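Long-range contacts in flagellar basal body protein (PDB 5NPY), which probably forms part of the flagellar hook of Helicobacter pylori, the flexible joint that transmits torque from the rotary motor to the filament: residues Y185-S190 with K474-F479; T191-S196 with L444-D449; Y357-D362 with L373-Y378; D369-Q374 with I404-N409. All blocks are in the same frame, centred on the assembly; numbering follows the deposited sequence.

Contact 1. Residues Y185-S190 with K474-F479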
loop_
_atom_site.group_PDB
_atom_site.type_symbol
_atom_site.label_atom_id
_atom_site.label_comp_id
_atom_site.label_asym_id
_atom_site.label_seq_id
_atom_site.Cartn_x
_atom_site.Cartn_y
_atom_site.Cartn_z
ATOM N N TYR A 185 -20.263 9.521 6.570
ATOM C CA TYR A 185 -19.371 8.369 6.521
ATOM C C TYR A 185 -18.413 8.465 7.695
ATOM O O TYR A 185 -17.620 9.407 7.762
ATOM C CB TYR A 185 -18.587 8.341 5.212
ATOM C CG TYR A 185 -17.764 7.099 5.043
ATOM C CD1 TYR A 185 -18.268 6.010 4.351
ATOM C CD2 TYR A 185 -16.492 7.010 5.571
ATOM C CE1 TYR A 185 -17.527 4.868 4.188
ATOM C CE2 TYR A 185 -15.742 5.869 5.417
ATOM C CZ TYR A 185 -16.271 4.799 4.725
ATOM O OH TYR A 185 -15.543 3.655 4.551
ATOM N N GLN A 186 -18.478 7.510 8.614
ATOM C CA GLN A 186 -17.608 7.593 9.779
ATOM C C GLN A 186 -16.171 7.324 9.342
ATOM O O GLN A 186 -15.921 6.390 8.560
ATOM C CB GLN A 186 -18.015 6.633 10.902
ATOM C CG GLN A 186 -19.310 7.007 11.650
ATOM C CD GLN A 186 -19.244 8.310 12.444
ATOM O OE1 GLN A 186 -18.511 9.245 12.094
ATOM N NE2 GLN A 186 -20.038 8.386 13.508
ATOM N N PRO A 187 -15.210 8.133 9.777
ATOM C CA PRO A 187 -13.812 7.837 9.466
ATOM C C PRO A 187 -13.356 6.583 10.198
ATOM O O PRO A 187 -14.009 6.093 11.128
ATOM C CB PRO A 187 -13.069 9.091 9.947
ATOM C CG PRO A 187 -13.966 9.694 10.979
ATOM C CD PRO A 187 -15.357 9.409 10.502
ATOM N N VAL A 188 -12.238 6.039 9.718
ATOM C CA VAL A 188 -11.647 4.819 10.255
ATOM C C VAL A 188 -10.180 5.078 10.581
ATOM O O VAL A 188 -9.450 5.677 9.783
ATOM C CB VAL A 188 -11.776 3.630 9.275
ATOM C CG1 VAL A 188 -11.250 2.336 9.918
ATOM C CG2 VAL A 188 -13.209 3.453 8.835
ATOM N N LEU A 189 -9.746 4.620 11.751
ATOM C CA LEU A 189 -8.341 4.731 12.112
ATOM C C LEU A 189 -7.506 3.748 11.293
ATOM O O LEU A 189 -7.861 2.570 11.158
ATOM C CB LEU A 189 -8.158 4.474 13.607
ATOM C CG LEU A 189 -6.727 4.310 14.111
ATOM C CD1 LEU A 189 -5.914 5.556 13.797
ATOM C CD2 LEU A 189 -6.710 4.013 15.615
ATOM N N SER A 190 -6.388 4.239 10.759
ATOM C CA SER A 190 -5.454 3.415 9.994
ATOM C C SER A 190 -4.662 2.570 10.989
ATOM O O SER A 190 -3.867 3.108 11.758
ATOM C CB SER A 190 -4.513 4.286 9.156
ATOM O OG SER A 190 -5.201 5.314 8.429
ATOM N N LYS A 474 -9.831 5.467 6.819
ATOM C CA LYS A 474 -10.767 6.184 5.941
ATOM C C LYS A 474 -10.998 7.575 6.509
ATOM O O LYS A 474 -11.059 7.742 7.731
ATOM C CB LYS A 474 -12.135 5.485 5.796
ATOM C CG LYS A 474 -12.104 4.008 5.437
ATOM C CD LYS A 474 -12.177 3.767 3.951
ATOM C CE LYS A 474 -11.573 2.414 3.589
ATOM N NZ LYS A 474 -10.062 2.452 3.568
ATOM N N PRO A 475 -11.134 8.583 5.654
ATOM C CA PRO A 475 -11.466 9.929 6.132
ATOM C C PRO A 475 -12.968 10.178 6.226
ATOM O O PRO A 475 -13.796 9.474 5.636
ATOM C CB PRO A 475 -10.829 10.837 5.067
ATOM C CG PRO A 475 -10.870 10.011 3.813
ATOM C CD PRO A 475 -10.753 8.565 4.226
ATOM N N ARG A 476 -13.300 11.207 7.005
ATOM C CA ARG A 476 -14.666 11.702 7.100
ATOM C C ARG A 476 -15.236 11.977 5.703
ATOM O O ARG A 476 -14.518 12.374 4.781
ATOM C CB ARG A 476 -14.663 12.973 7.962
ATOM C CG ARG A 476 -15.990 13.353 8.595
ATOM C CD ARG A 476 -16.067 12.956 10.065
ATOM N NE ARG A 476 -17.442 12.639 10.461
ATOM C CZ ARG A 476 -17.822 12.303 11.693
ATOM N NH1 ARG A 476 -16.932 12.243 12.677
ATOM N NH2 ARG A 476 -19.101 12.031 11.942
ATOM N N GLY A 477 -16.536 11.737 5.531
ATOM C CA GLY A 477 -17.195 12.072 4.280
ATOM C C GLY A 477 -18.648 12.454 4.481
ATOM O O GLY A 477 -19.290 12.063 5.464
ATOM N N ILE A 478 -19.164 13.235 3.531
ATOM C CA ILE A 478 -20.584 13.576 3.476
ATOM C C ILE A 478 -21.211 12.781 2.347
ATOM O O ILE A 478 -20.540 12.426 1.373
ATOM C CB ILE A 478 -20.833 15.086 3.269
ATOM C CG1 ILE A 478 -20.246 15.550 1.925
ATOM C CG2 ILE A 478 -20.244 15.882 4.426
ATOM C CD1 ILE A 478 -21.174 16.330 1.029
ATOM N N PHE A 479 -22.508 12.505 2.472
ATOM C CA PHE A 479 -23.208 11.824 1.389
ATOM C C PHE A 479 -23.177 12.676 0.128
ATOM O O PHE A 479 -23.327 13.899 0.182
ATOM C CB PHE A 479 -24.660 11.513 1.767
ATOM C CG PHE A 479 -25.464 10.957 0.621
ATOM C CD1 PHE A 479 -25.310 9.632 0.223
ATOM C CD2 PHE A 479 -26.346 11.763 -0.087
ATOM C CE1 PHE A 479 -26.030 9.115 -0.847
ATOM C CE2 PHE A 479 -27.072 11.254 -1.156
ATOM C CZ PHE A 479 -26.914 9.928 -1.533
#

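Contact 2. Residues T191-S196 with L444-D449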
loop_
_atom_site.group_PDB
_atom_site.type_symbol
_atom_site.label_atom_id
_atom_site.label_comp_id
_atom_site.label_asym_id
_atom_site.label_seq_id
_atom_site.Cartn_x
_atom_site.Cartn_y
_atom_site.Cartn_z
ATOM N N THR A 191 -4.885 1.256 10.995
ATOM C CA THR A 191 -4.082 0.353 11.806
ATOM C C THR A 191 -3.250 -0.618 10.985
ATOM O O THR A 191 -2.570 -1.469 11.568
ATOM C CB THR A 191 -4.969 -0.447 12.761
ATOM O OG1 THR A 191 -5.824 -1.311 12.000
ATOM C CG2 THR A 191 -5.805 0.507 13.625
ATOM N N LYS A 192 -3.260 -0.501 9.661
ATOM C CA LYS A 192 -2.653 -1.525 8.818
ATOM C C LYS A 192 -2.326 -0.903 7.474
ATOM O O LYS A 192 -3.235 -0.505 6.749
ATOM C CB LYS A 192 -3.611 -2.718 8.663
ATOM C CG LYS A 192 -3.022 -3.933 7.963
ATOM C CD LYS A 192 -4.040 -5.079 7.860
ATOM C CE LYS A 192 -4.968 -4.933 6.660
ATOM N NZ LYS A 192 -6.030 -5.982 6.680
ATOM N N VAL A 193 -1.045 -0.833 7.124
ATOM C CA VAL A 193 -0.620 -0.238 5.858
ATOM C C VAL A 193 0.347 -1.189 5.160
ATOM O O VAL A 193 1.361 -1.598 5.749
ATOM C CB VAL A 193 0.027 1.137 6.076
ATOM C CG1 VAL A 193 0.530 1.726 4.753
ATOM C CG2 VAL A 193 -0.959 2.076 6.785
ATOM N N GLY A 194 0.028 -1.549 3.919
ATOM C CA GLY A 194 0.901 -2.346 3.068
ATOM C C GLY A 194 1.168 -1.657 1.735
ATOM O O GLY A 194 0.235 -1.376 0.974
ATOM N N ILE A 195 2.421 -1.346 1.436
ATOM C CA ILE A 195 2.739 -0.637 0.197
ATOM C C ILE A 195 3.487 -1.571 -0.747
ATOM O O ILE A 195 4.242 -2.459 -0.332
ATOM C CB ILE A 195 3.557 0.660 0.409
ATOM C CG1 ILE A 195 4.916 0.353 1.040
ATOM C CG2 ILE A 195 2.737 1.684 1.197
ATOM C CD1 ILE A 195 5.875 1.533 1.078
ATOM N N SER A 196 3.233 -1.384 -2.029
ATOM C CA SER A 196 4.043 -1.968 -3.084
ATOM C C SER A 196 4.838 -0.826 -3.696
ATOM O O SER A 196 4.255 0.167 -4.140
ATOM C CB SER A 196 3.187 -2.691 -4.128
ATOM O OG SER A 196 1.956 -2.032 -4.417
ATOM N N LEU A 444 0.113 0.738 14.646
ATOM C CA LEU A 444 -0.089 0.547 13.215
ATOM C C LEU A 444 0.943 -0.446 12.685
ATOM O O LEU A 444 2.148 -0.195 12.784
ATOM C CB LEU A 444 0.014 1.884 12.489
ATOM C CG LEU A 444 -0.270 1.965 10.984
ATOM C CD1 LEU A 444 -0.418 3.417 10.629
ATOM C CD2 LEU A 444 0.851 1.344 10.152
ATOM N N THR A 445 0.463 -1.538 12.065
ATOM C CA THR A 445 1.326 -2.538 11.420
ATOM C C THR A 445 1.665 -2.072 10.005
ATOM O O THR A 445 0.764 -1.933 9.172
ATOM C CB THR A 445 0.632 -3.906 11.344
ATOM O OG1 THR A 445 0.102 -4.269 12.620
ATOM C CG2 THR A 445 1.608 -5.016 10.825
ATOM N N TYR A 446 2.954 -1.859 9.722
ATOM C CA TYR A 446 3.408 -1.321 8.437
ATOM C C TYR A 446 4.235 -2.378 7.711
ATOM O O TYR A 446 5.213 -2.887 8.269
ATOM C CB TYR A 446 4.235 -0.054 8.654
ATOM C CG TYR A 446 4.686 0.714 7.413
ATOM C CD1 TYR A 446 5.796 1.522 7.467
ATOM C CD2 TYR A 446 3.958 0.709 6.233
ATOM C CE1 TYR A 446 6.219 2.240 6.383
ATOM C CE2 TYR A 446 4.377 1.445 5.141
ATOM C CZ TYR A 446 5.509 2.211 5.227
ATOM O OH TYR A 446 5.965 2.955 4.167
ATOM N N SER A 447 3.835 -2.717 6.482
ATOM C CA SER A 447 4.525 -3.716 5.660
ATOM C C SER A 447 5.014 -3.080 4.363
ATOM O O SER A 447 4.227 -2.478 3.611
ATOM C CB SER A 447 3.626 -4.919 5.321
ATOM O OG SER A 447 3.193 -5.613 6.489
ATOM N N LEU A 448 6.310 -3.211 4.111
ATOM C CA LEU A 448 6.946 -2.580 2.964
ATOM C C LEU A 448 6.904 -3.432 1.699
ATOM O O LEU A 448 7.417 -2.994 0.671
ATOM C CB LEU A 448 8.399 -2.262 3.302
ATOM C CG LEU A 448 8.532 -1.221 4.418
ATOM C CD1 LEU A 448 9.967 -1.124 4.859
ATOM C CD2 LEU A 448 7.995 0.175 3.988
ATOM N N ASP A 449 6.325 -4.633 1.735
ATOM C CA ASP A 449 6.722 -5.632 0.754
ATOM C C ASP A 449 5.643 -5.992 -0.244
ATOM O O ASP A 449 5.954 -6.663 -1.226
ATOM C CB ASP A 449 7.216 -6.920 1.447
ATOM C CG ASP A 449 6.129 -7.616 2.243
ATOM O OD1 ASP A 449 6.130 -8.863 2.258
ATOM O OD2 ASP A 449 5.284 -6.913 2.851
HETATM O O HOH W 1 -2.342 -3.894 13.076
#

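Contact 3. Residues Y357-D362 with L373-Y378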
loop_
_atom_site.group_PDB
_atom_site.type_symbol
_atom_site.label_atom_id
_atom_site.label_comp_id
_atom_site.label_asym_id
_atom_site.label_seq_id
_atom_site.Cartn_x
_atom_site.Cartn_y
_atom_site.Cartn_z
ATOM N N TYR A 357 15.509 6.683 -2.097
ATOM C CA TYR A 357 14.120 6.870 -2.512
ATOM C C TYR A 357 13.301 7.260 -1.287
ATOM O O TYR A 357 13.772 7.178 -0.151
ATOM C CB TYR A 357 13.545 5.620 -3.199
ATOM C CG TYR A 357 12.265 5.912 -3.981
ATOM C CD1 TYR A 357 12.225 6.956 -4.899
ATOM C CD2 TYR A 357 11.105 5.172 -3.778
ATOM C CE1 TYR A 357 11.065 7.249 -5.620
ATOM C CE2 TYR A 357 9.930 5.445 -4.482
ATOM C CZ TYR A 357 9.928 6.497 -5.414
ATOM O OH TYR A 357 8.811 6.815 -6.135
ATOM N N SER A 358 12.071 7.711 -1.534
ATOM C CA SER A 358 11.153 8.097 -0.469
ATOM C C SER A 358 9.722 7.873 -0.936
ATOM O O SER A 358 9.410 8.059 -2.115
ATOM C CB SER A 358 11.341 9.556 -0.041
ATOM O OG SER A 358 11.133 10.403 -1.141
ATOM N N THR A 359 8.871 7.419 -0.023
ATOM C CA THR A 359 7.461 7.181 -0.307
ATOM C C THR A 359 6.652 7.836 0.796
ATOM O O THR A 359 7.194 8.247 1.823
ATOM C CB THR A 359 7.129 5.685 -0.390
ATOM O OG1 THR A 359 7.274 5.091 0.914
ATOM C CG2 THR A 359 8.062 4.991 -1.421
ATOM N N GLU A 360 5.345 7.933 0.581
ATOM C CA GLU A 360 4.475 8.655 1.501
ATOM C C GLU A 360 3.046 8.195 1.258
ATOM O O GLU A 360 2.613 8.118 0.108
ATOM C CB GLU A 360 4.629 10.169 1.302
ATOM C CG GLU A 360 3.817 11.054 2.233
ATOM C CD GLU A 360 3.877 12.540 1.828
ATOM O OE1 GLU A 360 4.855 13.230 2.200
ATOM O OE2 GLU A 360 2.947 13.011 1.130
ATOM N N VAL A 361 2.351 7.845 2.335
ATOM C CA VAL A 361 0.992 7.310 2.312
ATOM C C VAL A 361 0.114 8.188 3.204
ATOM O O VAL A 361 0.527 8.583 4.303
ATOM C CB VAL A 361 0.973 5.844 2.810
ATOM C CG1 VAL A 361 -0.437 5.289 2.875
ATOM C CG2 VAL A 361 1.869 4.958 1.923
ATOM N N ASP A 362 -1.097 8.488 2.735
ATOM C CA ASP A 362 -2.062 9.194 3.562
ATOM C C ASP A 362 -2.646 8.237 4.588
ATOM O O ASP A 362 -3.175 7.179 4.232
ATOM C CB ASP A 362 -3.188 9.790 2.712
ATOM C CG ASP A 362 -2.702 10.850 1.727
ATOM O OD1 ASP A 362 -3.355 11.024 0.669
ATOM O OD2 ASP A 362 -1.692 11.522 2.011
ATOM N N LEU A 373 2.461 8.942 6.381
ATOM C CA LEU A 373 3.372 7.840 6.710
ATOM C C LEU A 373 4.528 7.885 5.708
ATOM O O LEU A 373 4.375 7.522 4.531
ATOM C CB LEU A 373 2.623 6.509 6.711
ATOM C CG LEU A 373 3.432 5.206 6.940
ATOM C CD1 LEU A 373 4.504 5.416 7.947
ATOM C CD2 LEU A 373 2.587 4.049 7.399
ATOM N N GLN A 374 5.690 8.364 6.158
ATOM C CA GLN A 374 6.813 8.587 5.262
ATOM C C GLN A 374 7.878 7.517 5.452
ATOM O O GLN A 374 8.036 6.943 6.537
ATOM C CB GLN A 374 7.416 9.973 5.451
ATOM C CG GLN A 374 6.425 11.074 5.055
ATOM C CD GLN A 374 7.022 12.459 4.981
ATOM O OE1 GLN A 374 8.207 12.661 5.239
ATOM N NE2 GLN A 374 6.191 13.430 4.626
ATOM N N SER A 375 8.567 7.218 4.351
ATOM C CA SER A 375 9.655 6.252 4.318
ATOM C C SER A 375 10.750 6.812 3.447
ATOM O O SER A 375 10.474 7.268 2.337
ATOM C CB SER A 375 9.232 4.898 3.744
ATOM O OG SER A 375 8.486 4.160 4.674
ATOM N N GLU A 376 11.980 6.745 3.937
ATOM C CA GLU A 376 13.162 7.060 3.158
ATOM C C GLU A 376 14.055 5.825 3.075
ATOM O O GLU A 376 14.252 5.125 4.072
ATOM C CB GLU A 376 13.906 8.205 3.791
ATOM C CG GLU A 376 13.029 9.380 4.190
ATOM C CD GLU A 376 13.897 10.527 4.653
ATOM O OE1 GLU A 376 13.909 10.836 5.857
ATOM O OE2 GLU A 376 14.646 11.062 3.810
ATOM N N TYR A 377 14.614 5.582 1.892
ATOM C CA TYR A 377 15.311 4.342 1.552
ATOM C C TYR A 377 16.751 4.661 1.170
ATOM O O TYR A 377 17.005 5.565 0.356
ATOM C CB TYR A 377 14.606 3.620 0.381
ATOM C CG TYR A 377 13.093 3.399 0.546
ATOM C CD1 TYR A 377 12.567 2.112 0.712
ATOM C CD2 TYR A 377 12.191 4.479 0.518
ATOM C CE1 TYR A 377 11.182 1.898 0.867
ATOM C CE2 TYR A 377 10.823 4.273 0.650
ATOM C CZ TYR A 377 10.318 2.975 0.838
ATOM O OH TYR A 377 8.952 2.756 0.992
ATOM N N TYR A 378 17.690 3.915 1.744
ATOM C CA TYR A 378 19.107 4.067 1.452
ATOM C C TYR A 378 19.643 2.700 1.072
ATOM O O TYR A 378 19.473 1.746 1.837
ATOM C CB TYR A 378 19.867 4.625 2.655
ATOM C CG TYR A 378 19.251 5.870 3.274
ATOM C CD1 TYR A 378 18.388 5.786 4.363
ATOM C CD2 TYR A 378 19.543 7.122 2.783
ATOM C CE1 TYR A 378 17.819 6.930 4.934
ATOM C CE2 TYR A 378 18.978 8.258 3.328
ATOM C CZ TYR A 378 18.119 8.155 4.400
ATOM O OH TYR A 378 17.568 9.287 4.935
HETATM O O HOH W 2 5.562 5.581 2.822
#

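Contact 4. Residues D369-Q374 with I404-N409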
loop_
_atom_site.group_PDB
_atom_site.type_symbol
_atom_site.label_atom_id
_atom_site.label_comp_id
_atom_site.label_asym_id
_atom_site.label_seq_id
_atom_site.Cartn_x
_atom_site.Cartn_y
_atom_site.Cartn_z
ATOM N N ASP A 369 -8.517 12.759 10.548
ATOM C CA ASP A 369 -7.495 13.723 10.177
ATOM C C ASP A 369 -6.328 13.026 9.502
ATOM O O ASP A 369 -5.896 11.944 9.916
ATOM C CB ASP A 369 -6.987 14.483 11.407
ATOM C CG ASP A 369 -7.926 15.598 11.836
ATOM O OD1 ASP A 369 -7.863 16.702 11.245
ATOM O OD2 ASP A 369 -8.725 15.364 12.767
ATOM N N LYS A 370 -5.790 13.682 8.485
ATOM C CA LYS A 370 -4.738 13.095 7.683
ATOM C C LYS A 370 -3.383 13.291 8.356
ATOM O O LYS A 370 -3.051 14.389 8.812
ATOM C CB LYS A 370 -4.741 13.697 6.280
ATOM C CG LYS A 370 -3.823 12.969 5.296
ATOM C CD LYS A 370 -3.784 13.709 3.947
ATOM C CE LYS A 370 -3.049 15.050 4.057
ATOM N NZ LYS A 370 -3.291 15.953 2.886
ATOM N N TYR A 371 -2.622 12.205 8.428
ATOM C CA TYR A 371 -1.206 12.193 8.744
ATOM C C TYR A 371 -0.470 11.511 7.594
ATOM O O TYR A 371 -1.081 10.884 6.725
ATOM C CB TYR A 371 -0.957 11.469 10.072
ATOM C CG TYR A 371 -1.417 12.247 11.282
ATOM C CD1 TYR A 371 -0.504 12.934 12.069
ATOM C CD2 TYR A 371 -2.760 12.294 11.640
ATOM C CE1 TYR A 371 -0.905 13.650 13.181
ATOM C CE2 TYR A 371 -3.179 13.011 12.755
ATOM C CZ TYR A 371 -2.242 13.684 13.525
ATOM O OH TYR A 371 -2.628 14.405 14.638
ATOM N N LEU A 372 0.851 11.654 7.568
ATOM C CA LEU A 372 1.647 11.239 6.417
ATOM C C LEU A 372 2.663 10.173 6.834
ATOM O O LEU A 372 3.623 10.468 7.553
ATOM C CB LEU A 372 2.331 12.453 5.793
ATOM C CG LEU A 372 1.438 13.556 5.193
ATOM C CD1 LEU A 372 2.322 14.732 4.775
ATOM C CD2 LEU A 372 0.580 13.081 3.994
ATOM N N LEU A 373 2.461 8.942 6.381
ATOM C CA LEU A 373 3.372 7.840 6.710
ATOM C C LEU A 373 4.528 7.885 5.708
ATOM O O LEU A 373 4.375 7.522 4.531
ATOM C CB LEU A 373 2.623 6.509 6.711
ATOM C CG LEU A 373 3.432 5.206 6.940
ATOM C CD1 LEU A 373 4.504 5.416 7.947
ATOM C CD2 LEU A 373 2.587 4.049 7.399
ATOM N N GLN A 374 5.690 8.364 6.158
ATOM C CA GLN A 374 6.813 8.587 5.262
ATOM C C GLN A 374 7.878 7.517 5.452
ATOM O O GLN A 374 8.036 6.943 6.537
ATOM C CB GLN A 374 7.416 9.973 5.451
ATOM C CG GLN A 374 6.425 11.074 5.055
ATOM C CD GLN A 374 7.022 12.459 4.981
ATOM O OE1 GLN A 374 8.207 12.661 5.239
ATOM N NE2 GLN A 374 6.191 13.430 4.626
ATOM N N ILE A 404 5.965 9.039 10.975
ATOM C CA ILE A 404 4.686 9.677 10.671
ATOM C C ILE A 404 4.810 11.175 10.920
ATOM O O ILE A 404 5.208 11.598 12.011
ATOM C CB ILE A 404 3.552 9.086 11.524
ATOM C CG1 ILE A 404 3.373 7.606 11.212
ATOM C CG2 ILE A 404 2.261 9.853 11.284
ATOM C CD1 ILE A 404 2.337 6.943 12.087
ATOM N N VAL A 405 4.458 11.985 9.925
ATOM C CA VAL A 405 4.572 13.430 10.067
ATOM C C VAL A 405 3.180 14.038 10.069
ATOM O O VAL A 405 2.280 13.579 9.358
ATOM C CB VAL A 405 5.473 14.077 8.987
ATOM C CG1 VAL A 405 6.283 13.034 8.254
ATOM C CG2 VAL A 405 4.676 14.969 8.029
ATOM N N ASP A 406 2.999 15.043 10.907
ATOM C CA ASP A 406 1.800 15.859 10.860
ATOM C C ASP A 406 1.906 16.803 9.667
ATOM O O ASP A 406 2.813 17.645 9.638
ATOM C CB ASP A 406 1.650 16.640 12.162
ATOM C CG ASP A 406 0.411 17.526 12.188
ATOM O OD1 ASP A 406 -0.489 17.362 11.337
ATOM O OD2 ASP A 406 0.326 18.379 13.086
ATOM N N PRO A 407 1.037 16.685 8.660
ATOM C CA PRO A 407 1.111 17.624 7.531
ATOM C C PRO A 407 0.859 19.054 7.947
ATOM O O PRO A 407 1.258 19.973 7.226
ATOM C CB PRO A 407 0.019 17.119 6.575
ATOM C CG PRO A 407 -0.979 16.467 7.473
ATOM C CD PRO A 407 -0.178 15.857 8.613
ATOM N N LYS A 408 0.229 19.267 9.104
ATOM C CA LYS A 408 -0.177 20.606 9.522
ATOM C C LYS A 408 0.993 21.426 10.045
ATOM O O LYS A 408 0.958 22.657 9.953
ATOM C CB LYS A 408 -1.294 20.510 10.574
ATOM C CG LYS A 408 -2.705 20.333 9.959
ATOM C CD LYS A 408 -3.646 19.534 10.854
ATOM C CE LYS A 408 -3.472 18.037 10.608
ATOM N NZ LYS A 408 -4.630 17.449 9.896
ATOM N N ASN A 409 2.023 20.779 10.611
ATOM C CA ASN A 409 3.232 21.490 11.014
ATOM C C ASN A 409 4.488 20.870 10.412
ATOM O O ASN A 409 5.596 21.209 10.847
ATOM C CB ASN A 409 3.349 21.586 12.552
ATOM C CG ASN A 409 3.399 20.220 13.247
ATOM O OD1 ASN A 409 3.711 19.195 12.635
ATOM N ND2 ASN A 409 3.093 20.211 14.546
#

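Contact 1. Residues Y185-S190 with K474-F479
The backbone N of Y185 donates to G477 O across 2.9 Å in a nearly straight bond, 168° at the hydrogen, and the return bond from G477 N to Y185 O is weak. Three residues along, V188 closes a second antiparallel bridge: its N reaches K474 O at 2.9 Å and its O receives K474 N at 3.0 Å. P187 lies between the two pairs with no N-H to offer, and packs its ring against R476 instead, CD to CD at 3.6 Å. The guanidinium of R476 also has Q186 OE1 over one of its faces. That oxygen comes within 2.9 Å of R476 NH2, but the N-H directions are poor for a hydrogen bond, and the amide and guanidinium planes stand 69° apart. K474 works on the other flank, its CB at the edge of the Y185 ring. With CG beside the backbone N (chi1 -50°), the aliphatic chain runs alongside V188, CG2 to CG at 3.6 Å, and its CD meets Y185 OH at 3.4 Å. F494, on strand 489-494, meets the Y185 ring edge-to-face. The pairing joins the chain leaving strand 184-185 for 192-198 to the chain returning from 465-471 into strand 477-484, consistent with the two-chain link between hook-protein domains. Main-chain bonds supply the directional hold here, while the side chains add mostly apolar cover and one probably favourable charge-dipole contact at R476.

Contact 2. Residues T191-S196 with L444-D449
V193 sets its two methyls against two different neighbours on strand 444-447: CG2 rests on L444 CD2 at 3.9 Å, while CG1 touches Y446 CD2 at the same distance. This fork follows from chi1 of 177°, with CG1 anti to the backbone N and CG2 anti to the carbonyl carbon. The Y446 ring slants across V193 and brings its edge to V193 O, which lies in the ring plane 3.5 Å from CD2. Farther along, I195 holds CG1 between its backbone N and carbonyl carbon (chi1 62°); with the chain extended beyond CG1, this carries CD1 toward the neighbouring segment 444-449. There CD1 meets Y446 OH at 3.4 Å and, lying alongside, L448 CD2 at 3.8 Å. Y446 OH itself is hydrogen-bonded to S375 OG, so the phenol end is both wedged and tethered. Beneath these side chains the backbones run parallel, 11° apart, with K192, V193 and G194 beside T445, Y446 and S447. S447 N to V193 O is the shortest of the four backbone bonds at 2.8 Å. At the start of the pairing T191 O is gripped twice, by T445 N from above the carbonyl plane and by a water that donates to it. K192 and T445 lie on the other, exposed face. Strand 192-198 has 465-471 as its other neighbour, and 442-447 has 435-439, which makes a mixed four-stranded sheet. Its V193, I195 and Y446 face packs on strands 346-364 and 370-381, where I195 reaches T359 and V361.

Contact 3. Residues Y357-D362 with L373-Y378
Y357 to V361 pairs antiparallel with Y377 to L373 in regular register, the two strand axes 165° apart, and pairs of N-H...O bonds tie Y357 to Y377, T359 to S375 and V361 to L373. The shortest of them runs from Y377 N to Y357 O at 2.7 Å. On the face that carries these residues, T359 and Y377 dominate. T359 has OG1 between its backbone N and carbonyl carbon (chi1 68°), which lifts the hydroxyl toward the phenol: OG1 and Y377 OH are hydrogen-bonded at 2.9 Å. The two side chains cross at about a right angle, and the threonine methyl CG2 sits 3.5 Å from Y377 CE2. Y377 lays its ring edge along the partner backbone, with Y357 O in the ring plane 3.2 Å from CD2. T359 OG1 also holds a water, and this water donates to L373 O at 2.8 Å, so the threonine hydroxyl has two hydrogen-bond partners, Y377 OH and the water. On the other face E360 and Q374 lie side by side with their CG atoms 3.8 Å apart. Their carboxylate and amide planes are only 18° off parallel, and E360 OE1 approaches Q374 NE2 to 2.8 Å. S375 OG leaves the hairpin to bond Y446 OH, whereas E376 OE2 bonds Y356 OH on the partner strand itself, next to Y357. The whole is a long antiparallel beta hairpin made by strands 346-364 and 370-381, one face built into the domain core against I195 and the other carrying the more exposed polar residues.

Contact 4. Residues D369-Q374 with I404-N409
L372 puts CD1 between two apolar partners, P407 CB at 3.8 Å and V405 CG2 at 4.0 Å. V405 turns its other methyl, CG1, to the flat amide of Q374, 3.4 Å from CD, the two side chains crossing at about a right angle. Across the sheet from this group, I404 meets Y371 CB through CG2 at 3.8 Å and L373 CD1 through CG1. Between the two segments the backbone bonds are L372 N to V405 O and V405 N to L372 O, and the pairing continues from Q374 to Y403. Beyond V405 the second chain turns off at P407, whose CG rests 3.2 Å from K370 O. D406 shapes that turn: its OD1 accepts K408 N at 3.0 Å, from well above the carboxylate plane, forming an Asx turn. At the outer edge the bent chain of K408 brings NZ to D369 OD1, a long salt bridge of 3.6 Å. The Y371 ring packs edge-to-face on F439, with its OH bonded to K440 NZ. Strand 370-381 lies between 346-364 and 396-406, and 396-406 pairs in turn with 411-423, I404 sharing backbone bonding with I413.

How the contacts relate
Contacts 3 and 4 are the two sides of one strand, 370-381, sharing L373 and Q374 with centres 12 Å apart. Contact 2 belongs to the sheet packed on them: I195 CG2 lies 3.5 Å from V361 CG2, and L373 CD2 comes within 3.8 Å of Y446 CD2. Contact 1 lies beyond one end of these sheets and touches contact 2 where S190 O meets L444 CD1 (3.6 Å); along the chain its loop encloses the other three. The bound tris-hydroxymethyl-methyl-ammonium sits at the far end, about 11 Å from the Y377 side chain and about 12 Å from that of L448. T380, N381 and E399 in its pocket continue the strands of contacts 3 and 4.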